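Uronate isomerase (Caulobacter crescentus, PDB 2Q01) catalyses the reversible isomerisation of D-glucuronate to D-fructuronate and of D-galacturonate to D-tagaturonate in pentose and glucuronate interconversion. Local coordinates at residues B[12-17]-B[429-434]; B[50-55]-B[155-160]; B[353-358]-B[378-383]. One frame throughout, in Å; residues are numbered along the deposited sequence.

Contact 1: B[12-17]-B[429-434]; sequences DRLFPS and HDVARR
Leu-14 and Arg-434 bring the two backbones closest, with 6.0 Å between their CA atoms, where a type II beta turn from Asp-12 to Phe-15 is set against the side of helix 425-445. Leu-14 takes the third place of that turn, with positive phi, and aims its side chain at the helix; its CD1 rests on CG2 of Val-431 at 3.9 Å. Arg-434, extended from CG to NE, runs out from the helix among the turn residues. Its NH2 donates to Arg-13 O at 3.0 Å, in the carbonyl plane and on a lone pair, and also bonds Glu-11 O. Arg-13 has CG between its backbone N and carbonyl carbon (chi1 57°), which lays its extended chain over the other arginine: Arg-13 CG lies above one face of the Arg-434 guanidinium, and the two guanidinium planes are 31° apart. The like charges come as near as 3.4 Å, Arg-13 NH2 to Arg-434 NH1, a closeness that Asp-430 probably makes tolerable. Arg-434 NE reaches Asp-430 OD1 at 2.9 Å on the syn side, while Arg-13 NH2 comes to the same oxygen at 3.3 Å from the opposite face, and a water links Asp-430 OD1 to Arg-13 NE. Phe-15 crosses the Arg-434 chain at about a right angle, Phe-15 CE1 3.8 Å from the aliphatic CB of Arg-434. An alanine in place of Arg-434 is likely to leave Arg-13 O without this donor, Asp-430 short of one cation, and a gap between Phe-15 and Arg-13. Arg-13 NH1 holds His-10 O, and Asp-430 OD2 meets the hydroxyl of Tyr-29 on helix 19-30, whose Ala-25 touches Phe-15. Helix 114-126 packs alongside, His-121 against Arg-13 and Asp-430, Trp-118 against Val-431.

Contact 2: B[50-55]-B[155-160]; sequences ATNAPF and RPRALF
Asn-52 reaches across to the first turn of helix 156-162, which leads into strand 165-169 of this TIM-barrel-clan enzyme. It is the first residue to leave the helical path after helix 47-51, which its positive phi brings to an end, and its bonds join this helix end to the start of helix 156-162. Its CG stands anti to the backbone N (chi1 -154°), carrying OD1 to the backbone N of Arg-157 at 2.9 Å. That bond is nearly straight, 171° at the hydrogen, although the donor is tilted out of the plane of the amide carbonyl. The Arg-157 side chain then extends past Asn-52, with Asn-52 CB over one face of its guanidinium and the amide and guanidinium planes only 15° apart; beyond, NE of Arg-157 bonds Phe-49 O in helix 47-51. Arg-155, at the N-cap position, behaves differently. Its chain is bent at chi2 and chi3, which turns the head back to the loop, where NE donates to Asn-52 O at 2.9 Å almost in line with the carbonyl bond; NH2 adds a weak bond to the same oxygen. The loop thus grips the helix start through both the backbone and the side-chain oxygen of Asn-52. Pro-54 runs alongside Arg-155 in the same direction, and its CG sits 3.6 Å above one face of the Arg-155 guanidinium. Phe-55 and Pro-156 run antiparallel alongside one another, Phe-55 CE2 being 3.9 Å from Pro-156 CG, while Leu-159 CD1 approaches the ring at its edge. Trp-48 packs edge-to-face with Phe-55. At the first residue of the helix, CD of Pro-156 touches two loop oxygens, Asn-52 OD1 at 3.3 Å and Ala-53 O at 3.4 Å.

Contact 3: B[353-358]-B[378-383]; sequences PRLSII and YPVLKL. With K (potassium ion), chain E.
Ile-357 carries both backbone hydrogen bonds between these segments. Its N donates to Val-380 O at 2.7 Å, with 168° at the hydrogen, and its O accepts from the N of Lys-382 at 2.8 Å through a more bent bond. Two CA-H...O contacts supplement them, Leu-381 CA to Ile-357 O and Ile-358 CA to Lys-382 O. The side chains follow the register: Ile-357 and Leu-381 project together from one face of the sheet, with Leu-381 CD1 against Ile-357 CB at 3.8 Å. On the other face are Ile-358 and Lys-382. Val-380 holds CG1 anti to its carbonyl carbon (chi1 -63°), which sets that methyl on the Leu-355 backbone, 3.4 Å from Leu-355 O. Residues 355-358 and 380-383 run parallel, 10° apart, as two strands of a beta-alpha-beta unit must: strand 357-359, helix 366-375 and strand 381-383 are consecutive in this TIM-barrel-clan chain, and strand 357-359 also pairs with 305-308 in the parallel sheet. Leading into the second strand, a type I turn from Tyr-378 to Leu-381 presents backbone oxygens to a potassium ion, Tyr-378 O at 2.7 Å and Leu-381 O at 2.6 Å. Water 2 is another ligand of the ion; it donates to Pro-379 O and accepts from NZ of Lys-382 at 2.9 Å, and is thus shared between the ion and this lysine. Ala-375 O, Asn-411 OD1 and Ser-75 O of a third subunit complete the potassium site, which therefore ties the turn to another chain. Farther out, helix 343-349 packs on this side, with Leu-345 on Ile-357 and Leu-346 on Val-380, and Val-413 lies against both Ile-358 and Lys-382.

Contacts 2 and 3 are both nested, in series, inside the long loop of chain that contact 1 closes. Contact 1 lies with its centre 29 Å from that of either other contact. Between contacts 1 and 2 the nearest atoms are about 11 Å apart. Between contacts 1 and 3 the nearest atoms are about 13 Å apart. Contacts 2 and 3 fall on opposite sides of the chain's centre, their own centres 36 Å apart and nearest atoms about 19 Å apart, so none of the three touches another. A potassium ion is bound at contact 3. Subunit contacts also differ: contact 1 meets a second subunit, contact 3 a third, whereas no other chain of the assembly touches contact 2.

Contact 1: B[12-17]-B[429-434]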
loop_
_atom_site.group_PDB
_atom_site.type_symbol
_atom_site.label_atom_id
_atom_site.label_comp_id
_atom_site.label_asym_id
_atom_site.label_seq_id
_atom_site.Cartn_x
_atom_site.Cartn_y
_atom_site.Cartn_z
ATOM N N ASP B 12 -8.813 -22.240 18.023
ATOM C CA ASP B 12 -9.265 -21.589 16.797
ATOM C C ASP B 12 -8.615 -20.232 16.573
ATOM O O ASP B 12 -9.191 -19.372 15.913
ATOM C CB ASP B 12 -10.786 -21.421 16.821
ATOM C CG ASP B 12 -11.528 -22.728 16.633
ATOM O OD1 ASP B 12 -12.651 -22.833 17.167
ATOM O OD2 ASP B 12 -11.005 -23.642 15.953
ATOM N N ARG B 13 -7.422 -20.046 17.127
ATOM C CA ARG B 13 -6.674 -18.802 16.970
ATOM C C ARG B 13 -6.307 -18.556 15.504
ATOM O O ARG B 13 -6.054 -19.501 14.750
ATOM C CB ARG B 13 -5.418 -18.817 17.847
ATOM C CG ARG B 13 -4.490 -19.984 17.574
ATOM C CD ARG B 13 -3.313 -20.025 18.522
ATOM N NE ARG B 13 -2.452 -21.178 18.261
ATOM C CZ ARG B 13 -2.654 -22.399 18.748
ATOM N NH1 ARG B 13 -3.694 -22.649 19.533
ATOM N NH2 ARG B 13 -1.814 -23.378 18.449
ATOM N N LEU B 14 -6.321 -17.281 15.110
ATOM C CA LEU B 14 -5.953 -16.830 13.751
ATOM C C LEU B 14 -6.958 -17.159 12.628
ATOM O O LEU B 14 -6.807 -16.686 11.499
ATOM C CB LEU B 14 -4.511 -17.250 13.368
ATOM C CG LEU B 14 -3.380 -17.006 14.389
ATOM C CD1 LEU B 14 -2.105 -17.704 13.981
ATOM C CD2 LEU B 14 -3.127 -15.540 14.616
ATOM N N PHE B 15 -7.980 -17.956 12.937
ATOM C CA PHE B 15 -9.072 -18.224 11.995
ATOM C C PHE B 15 -10.059 -17.065 12.069
ATOM O O PHE B 15 -10.201 -16.459 13.134
ATOM C CB PHE B 15 -9.790 -19.541 12.328
ATOM C CG PHE B 15 -8.907 -20.757 12.283
ATOM C CD1 PHE B 15 -7.835 -20.845 11.386
ATOM C CD2 PHE B 15 -9.159 -21.830 13.132
ATOM C CE1 PHE B 15 -7.019 -21.972 11.355
ATOM C CE2 PHE B 15 -8.350 -22.973 13.108
ATOM C CZ PHE B 15 -7.277 -23.045 12.221
ATOM N N PRO B 16 -10.748 -16.749 10.952
ATOM C CA PRO B 16 -11.714 -15.644 10.966
ATOM C C PRO B 16 -12.873 -15.938 11.914
ATOM O O PRO B 16 -13.137 -17.100 12.220
ATOM C CB PRO B 16 -12.228 -15.607 9.521
ATOM C CG PRO B 16 -11.207 -16.331 8.723
ATOM C CD PRO B 16 -10.687 -17.392 9.626
ATOM N N SER B 17 -13.548 -14.895 12.386
ATOM C CA SER B 17 -14.628 -15.079 13.354
ATOM C C SER B 17 -15.901 -15.651 12.726
ATOM O O SER B 17 -16.642 -16.388 13.389
ATOM C CB SER B 17 -14.935 -13.776 14.081
ATOM O OG SER B 17 -15.847 -14.000 15.143
ATOM N N HIS B 429 5.712 -21.711 12.364
ATOM C CA HIS B 429 5.138 -22.567 11.329
ATOM C C HIS B 429 3.657 -22.835 11.541
ATOM O O HIS B 429 2.920 -22.955 10.572
ATOM C CB HIS B 429 5.910 -23.878 11.207
ATOM C CG HIS B 429 7.037 -23.815 10.228
ATOM N ND1 HIS B 429 8.270 -23.290 10.546
ATOM C CD2 HIS B 429 7.113 -24.196 8.932
ATOM C CE1 HIS B 429 9.058 -23.352 9.489
ATOM N NE2 HIS B 429 8.382 -23.902 8.498
ATOM N N ASP B 430 3.229 -22.910 12.802
ATOM C CA ASP B 430 1.810 -23.030 13.137
ATOM C C ASP B 430 1.007 -21.807 12.700
ATOM O O ASP B 430 -0.091 -21.952 12.155
ATOM C CB ASP B 430 1.608 -23.267 14.632
ATOM C CG ASP B 430 0.242 -23.837 14.941
ATOM O OD1 ASP B 430 -0.630 -23.087 15.426
ATOM O OD2 ASP B 430 0.033 -25.035 14.668
ATOM N N VAL B 431 1.555 -20.612 12.943
ATOM C CA VAL B 431 0.949 -19.346 12.500
ATOM C C VAL B 431 0.797 -19.319 10.974
ATOM O O VAL B 431 -0.251 -18.934 10.460
ATOM C CB VAL B 431 1.781 -18.124 12.984
ATOM C CG1 VAL B 431 1.326 -16.815 12.330
ATOM C CG2 VAL B 431 1.709 -17.999 14.472
ATOM N N ALA B 432 1.839 -19.755 10.265
ATOM C CA ALA B 432 1.814 -19.852 8.800
ATOM C C ALA B 432 0.681 -20.739 8.314
ATOM O O ALA B 432 -0.030 -20.388 7.378
ATOM C CB ALA B 432 3.132 -20.386 8.293
ATOM N N ARG B 433 0.519 -21.882 8.973
ATOM C CA ARG B 433 -0.502 -22.869 8.615
ATOM C C ARG B 433 -1.942 -22.406 8.876
ATOM O O ARG B 433 -2.831 -22.694 8.075
ATOM C CB ARG B 433 -0.198 -24.193 9.307
ATOM C CG ARG B 433 1.066 -24.849 8.761
ATOM C CD ARG B 433 1.618 -25.945 9.661
ATOM N NE ARG B 433 2.856 -26.471 9.087
ATOM C CZ ARG B 433 3.441 -27.615 9.427
ATOM N NH1 ARG B 433 2.923 -28.398 10.366
ATOM N NH2 ARG B 433 4.555 -27.980 8.814
ATOM N N ARG B 434 -2.158 -21.666 9.963
ATOM C CA ARG B 434 -3.484 -21.140 10.306
ATOM C C ARG B 434 -3.922 -19.997 9.412
ATOM O O ARG B 434 -5.092 -19.928 9.029
ATOM C CB ARG B 434 -3.524 -20.674 11.760
ATOM C CG ARG B 434 -3.396 -21.804 12.741
ATOM C CD ARG B 434 -3.411 -21.337 14.174
ATOM N NE ARG B 434 -3.425 -22.503 15.045
ATOM C CZ ARG B 434 -4.521 -23.014 15.596
ATOM N NH1 ARG B 434 -4.426 -24.091 16.353
ATOM N NH2 ARG B 434 -5.701 -22.439 15.404
HETATM O O HOH W 1 0.127 -20.475 16.994
#

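Contact 2: B[50-55]-B[155-160]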
loop_
_atom_site.group_PDB
_atom_site.type_symbol
_atom_site.label_atom_id
_atom_site.label_comp_id
_atom_site.label_asym_id
_atom_site.label_seq_id
_atom_site.Cartn_x
_atom_site.Cartn_y
_atom_site.Cartn_z
ATOM N N ALA B 50 25.617 -30.059 16.854
ATOM C CA ALA B 50 26.860 -30.813 16.737
ATOM C C ALA B 50 27.394 -31.187 18.114
ATOM O O ALA B 50 27.881 -32.304 18.315
ATOM C CB ALA B 50 27.900 -30.033 15.941
ATOM N N THR B 51 27.297 -30.254 19.060
ATOM C CA THR B 51 27.748 -30.502 20.428
ATOM C C THR B 51 26.641 -31.111 21.287
ATOM O O THR B 51 26.921 -31.906 22.183
ATOM C CB THR B 51 28.293 -29.221 21.119
ATOM O OG1 THR B 51 27.225 -28.290 21.347
ATOM C CG2 THR B 51 29.381 -28.562 20.273
ATOM N N ASN B 52 25.397 -30.733 20.986
ATOM C CA ASN B 52 24.199 -31.073 21.774
ATOM C C ASN B 52 24.270 -30.658 23.248
ATOM O O ASN B 52 23.788 -31.361 24.136
ATOM C CB ASN B 52 23.793 -32.544 21.603
ATOM C CG ASN B 52 22.308 -32.771 21.837
ATOM O OD1 ASN B 52 21.478 -31.909 21.548
ATOM N ND2 ASN B 52 21.969 -33.939 22.358
ATOM N N ALA B 53 24.878 -29.501 23.488
ATOM C CA ALA B 53 24.973 -28.926 24.820
ATOM C C ALA B 53 23.642 -28.271 25.179
ATOM O O ALA B 53 22.990 -27.702 24.305
ATOM C CB ALA B 53 26.101 -27.907 24.863
ATOM N N PRO B 54 23.228 -28.351 26.458
ATOM C CA PRO B 54 21.973 -27.715 26.865
ATOM C C PRO B 54 22.051 -26.190 26.874
ATOM O O PRO B 54 23.129 -25.623 27.052
ATOM C CB PRO B 54 21.767 -28.218 28.301
ATOM C CG PRO B 54 22.736 -29.335 28.488
ATOM C CD PRO B 54 23.879 -29.035 27.590
ATOM N N PHE B 55 20.908 -25.540 26.674
ATOM C CA PHE B 55 20.782 -24.100 26.892
ATOM C C PHE B 55 20.775 -23.823 28.400
ATOM O O PHE B 55 20.491 -24.723 29.202
ATOM C CB PHE B 55 19.510 -23.559 26.230
ATOM C CG PHE B 55 19.391 -23.897 24.763
ATOM C CD1 PHE B 55 20.088 -23.164 23.802
ATOM C CD2 PHE B 55 18.570 -24.942 24.340
ATOM C CE1 PHE B 55 19.975 -23.472 22.441
ATOM C CE2 PHE B 55 18.452 -25.260 22.981
ATOM C CZ PHE B 55 19.154 -24.522 22.032
ATOM N N ARG B 155 17.327 -30.961 25.229
ATOM C CA ARG B 155 18.571 -30.938 24.478
ATOM C C ARG B 155 18.199 -30.589 23.042
ATOM O O ARG B 155 17.149 -31.025 22.563
ATOM C CB ARG B 155 19.265 -32.308 24.523
ATOM C CG ARG B 155 19.623 -32.803 25.914
ATOM C CD ARG B 155 20.649 -31.905 26.587
ATOM N NE ARG B 155 22.016 -32.303 26.264
ATOM C CZ ARG B 155 22.840 -32.906 27.115
ATOM N NH1 ARG B 155 22.443 -33.176 28.350
ATOM N NH2 ARG B 155 24.065 -33.236 26.732
ATOM N N PRO B 156 19.029 -29.769 22.366
ATOM C CA PRO B 156 18.804 -29.349 20.973
ATOM C C PRO B 156 18.358 -30.451 20.006
ATOM O O PRO B 156 17.380 -30.256 19.277
ATOM C CB PRO B 156 20.161 -28.783 20.562
ATOM C CG PRO B 156 20.704 -28.219 21.833
ATOM C CD PRO B 156 20.235 -29.131 22.936
ATOM N N ARG B 157 19.053 -31.587 20.017
ATOM C CA ARG B 157 18.705 -32.732 19.166
ATOM C C ARG B 157 17.362 -33.355 19.546
ATOM O O ARG B 157 16.585 -33.748 18.672
ATOM C CB ARG B 157 19.788 -33.808 19.238
ATOM C CG ARG B 157 21.080 -33.464 18.525
ATOM C CD ARG B 157 22.056 -34.635 18.591
ATOM N NE ARG B 157 23.313 -34.321 17.926
ATOM C CZ ARG B 157 24.385 -35.106 17.925
ATOM N NH1 ARG B 157 24.368 -36.269 18.560
ATOM N NH2 ARG B 157 25.479 -34.725 17.281
ATOM N N ALA B 158 17.100 -33.442 20.849
ATOM C CA ALA B 158 15.854 -34.005 21.367
ATOM C C ALA B 158 14.654 -33.130 21.019
ATOM O O ALA B 158 13.572 -33.641 20.732
ATOM C CB ALA B 158 15.949 -34.201 22.869
ATOM N N LEU B 159 14.864 -31.816 21.045
ATOM C CA LEU B 159 13.841 -30.839 20.676
ATOM C C LEU B 159 13.573 -30.837 19.175
ATOM O O LEU B 159 12.429 -30.693 18.752
ATOM C CB LEU B 159 14.261 -29.442 21.128
ATOM C CG LEU B 159 14.049 -29.056 22.591
ATOM C CD1 LEU B 159 14.864 -27.814 22.935
ATOM C CD2 LEU B 159 12.581 -28.823 22.889
ATOM N N PHE B 160 14.636 -30.999 18.385
ATOM C CA PHE B 160 14.557 -31.119 16.927
ATOM C C PHE B 160 13.637 -32.267 16.518
ATOM O O PHE B 160 12.865 -32.143 15.569
ATOM C CB PHE B 160 15.966 -31.348 16.370
ATOM C CG PHE B 160 16.079 -31.250 14.863
ATOM C CD1 PHE B 160 16.484 -30.064 14.265
ATOM C CD2 PHE B 160 15.839 -32.359 14.049
ATOM C CE1 PHE B 160 16.620 -29.972 12.886
ATOM C CE2 PHE B 160 15.975 -32.275 12.669
ATOM C CZ PHE B 160 16.367 -31.079 12.086
#

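Contact 3: B[353-358]-B[378-383]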
loop_
_atom_site.group_PDB
_atom_site.type_symbol
_atom_site.label_atom_id
_atom_site.label_comp_id
_atom_site.label_asym_id
_atom_site.label_seq_id
_atom_site.Cartn_x
_atom_site.Cartn_y
_atom_site.Cartn_z
ATOM N N PRO B 353 15.941 -22.450 -18.255
ATOM C CA PRO B 353 15.331 -23.505 -17.432
ATOM C C PRO B 353 16.105 -23.862 -16.151
ATOM O O PRO B 353 15.492 -24.239 -15.152
ATOM C CB PRO B 353 15.300 -24.714 -18.378
ATOM C CG PRO B 353 15.488 -24.145 -19.761
ATOM C CD PRO B 353 16.375 -22.969 -19.565
ATOM N N ARG B 354 17.429 -23.732 -16.186
ATOM C CA ARG B 354 18.299 -24.184 -15.090
ATOM C C ARG B 354 18.372 -23.219 -13.904
ATOM O O ARG B 354 18.858 -23.589 -12.831
ATOM C CB ARG B 354 19.720 -24.459 -15.605
ATOM C CG ARG B 354 19.807 -25.445 -16.762
ATOM C CD ARG B 354 21.157 -25.350 -17.462
ATOM N NE ARG B 354 21.277 -24.142 -18.279
ATOM C CZ ARG B 354 22.429 -23.640 -18.725
ATOM N NH1 ARG B 354 23.585 -24.228 -18.433
ATOM N NH2 ARG B 354 22.426 -22.537 -19.462
ATOM N N LEU B 355 17.901 -21.988 -14.096
ATOM C CA LEU B 355 17.997 -20.966 -13.056
ATOM C C LEU B 355 16.719 -20.845 -12.224
ATOM O O LEU B 355 15.608 -20.822 -12.756
ATOM C CB LEU B 355 18.383 -19.610 -13.660
ATOM C CG LEU B 355 18.626 -18.431 -12.709
ATOM C CD1 LEU B 355 19.804 -18.692 -11.770
ATOM C CD2 LEU B 355 18.816 -17.136 -13.484
ATOM N N SER B 356 16.897 -20.774 -10.910
ATOM C CA SER B 356 15.794 -20.592 -9.988
ATOM C C SER B 356 16.120 -19.457 -9.017
ATOM O O SER B 356 17.082 -19.549 -8.243
ATOM C CB SER B 356 15.512 -21.901 -9.246
ATOM O OG SER B 356 14.312 -21.821 -8.499
ATOM N N ILE B 357 15.332 -18.380 -9.090
ATOM C CA ILE B 357 15.477 -17.224 -8.203
ATOM C C ILE B 357 14.216 -17.038 -7.336
ATOM O O ILE B 357 13.099 -17.153 -7.828
ATOM C CB ILE B 357 15.797 -15.924 -9.003
ATOM C CG1 ILE B 357 17.014 -16.127 -9.915
ATOM C CG2 ILE B 357 16.052 -14.736 -8.075
ATOM C CD1 ILE B 357 17.360 -14.934 -10.765
ATOM N N ILE B 358 14.403 -16.772 -6.045
ATOM C CA ILE B 358 13.292 -16.490 -5.138
ATOM C C ILE B 358 13.417 -15.069 -4.603
ATOM O O ILE B 358 14.396 -14.740 -3.945
ATOM C CB ILE B 358 13.219 -17.502 -3.965
ATOM C CG1 ILE B 358 13.204 -18.942 -4.491
ATOM C CG2 ILE B 358 11.979 -17.240 -3.109
ATOM C CD1 ILE B 358 13.264 -19.988 -3.408
ATOM N N TYR B 378 8.007 -14.575 -15.582
ATOM C CA TYR B 378 9.342 -15.136 -15.813
ATOM C C TYR B 378 9.473 -16.550 -15.274
ATOM O O TYR B 378 9.123 -16.792 -14.118
ATOM C CB TYR B 378 10.413 -14.243 -15.185
ATOM C CG TYR B 378 10.719 -13.016 -15.998
ATOM C CD1 TYR B 378 10.188 -11.775 -15.653
ATOM C CD2 TYR B 378 11.537 -13.098 -17.130
ATOM C CE1 TYR B 378 10.468 -10.640 -16.414
ATOM C CE2 TYR B 378 11.821 -11.977 -17.894
ATOM C CZ TYR B 378 11.285 -10.754 -17.533
ATOM O OH TYR B 378 11.573 -9.652 -18.295
ATOM N N PRO B 379 9.972 -17.496 -16.096
ATOM C CA PRO B 379 10.218 -18.890 -15.698
ATOM C C PRO B 379 11.120 -19.054 -14.466
ATOM O O PRO B 379 10.949 -20.000 -13.694
ATOM C CB PRO B 379 10.915 -19.475 -16.924
ATOM C CG PRO B 379 10.418 -18.670 -18.039
ATOM C CD PRO B 379 10.316 -17.279 -17.510
ATOM N N VAL B 380 12.041 -18.118 -14.270
ATOM C CA VAL B 380 13.072 -18.237 -13.243
ATOM C C VAL B 380 12.695 -17.672 -11.872
ATOM O O VAL B 380 13.348 -17.981 -10.879
ATOM C CB VAL B 380 14.388 -17.578 -13.715
ATOM C CG1 VAL B 380 14.922 -18.298 -14.924
ATOM C CG2 VAL B 380 14.176 -16.117 -14.045
ATOM N N LEU B 381 11.649 -16.849 -11.820
ATOM C CA LEU B 381 11.332 -16.056 -10.628
ATOM C C LEU B 381 10.237 -16.678 -9.783
ATOM O O LEU B 381 9.223 -17.127 -10.314
ATOM C CB LEU B 381 10.896 -14.654 -11.048
ATOM C CG LEU B 381 11.856 -13.465 -10.950
ATOM C CD1 LEU B 381 13.325 -13.839 -11.070
ATOM C CD2 LEU B 381 11.466 -12.413 -11.979
ATOM N N LYS B 382 10.417 -16.691 -8.471
ATOM C CA LYS B 382 9.402 -17.213 -7.571
ATOM C C LYS B 382 9.315 -16.228 -6.422
ATOM O O LYS B 382 10.254 -15.477 -6.192
ATOM C CB LYS B 382 9.835 -18.580 -7.055
ATOM C CG LYS B 382 8.815 -19.680 -7.186
ATOM C CD LYS B 382 8.972 -20.431 -8.478
ATOM C CE LYS B 382 8.496 -21.858 -8.353
ATOM N NZ LYS B 382 8.161 -22.399 -9.698
ATOM N N LEU B 383 8.198 -16.227 -5.698
ATOM C CA LEU B 383 8.023 -15.291 -4.592
ATOM C C LEU B 383 8.200 -15.937 -3.241
ATOM O O LEU B 383 7.617 -16.976 -2.960
ATOM C CB LEU B 383 6.668 -14.593 -4.662
ATOM C CG LEU B 383 6.527 -13.630 -5.836
ATOM C CD1 LEU B 383 5.274 -12.824 -5.707
ATOM C CD2 LEU B 383 7.747 -12.719 -5.960
HETATM K K K E . 7.692 -18.053 -12.169
HETATM O O HOH W 2 8.491 -20.535 -11.954
#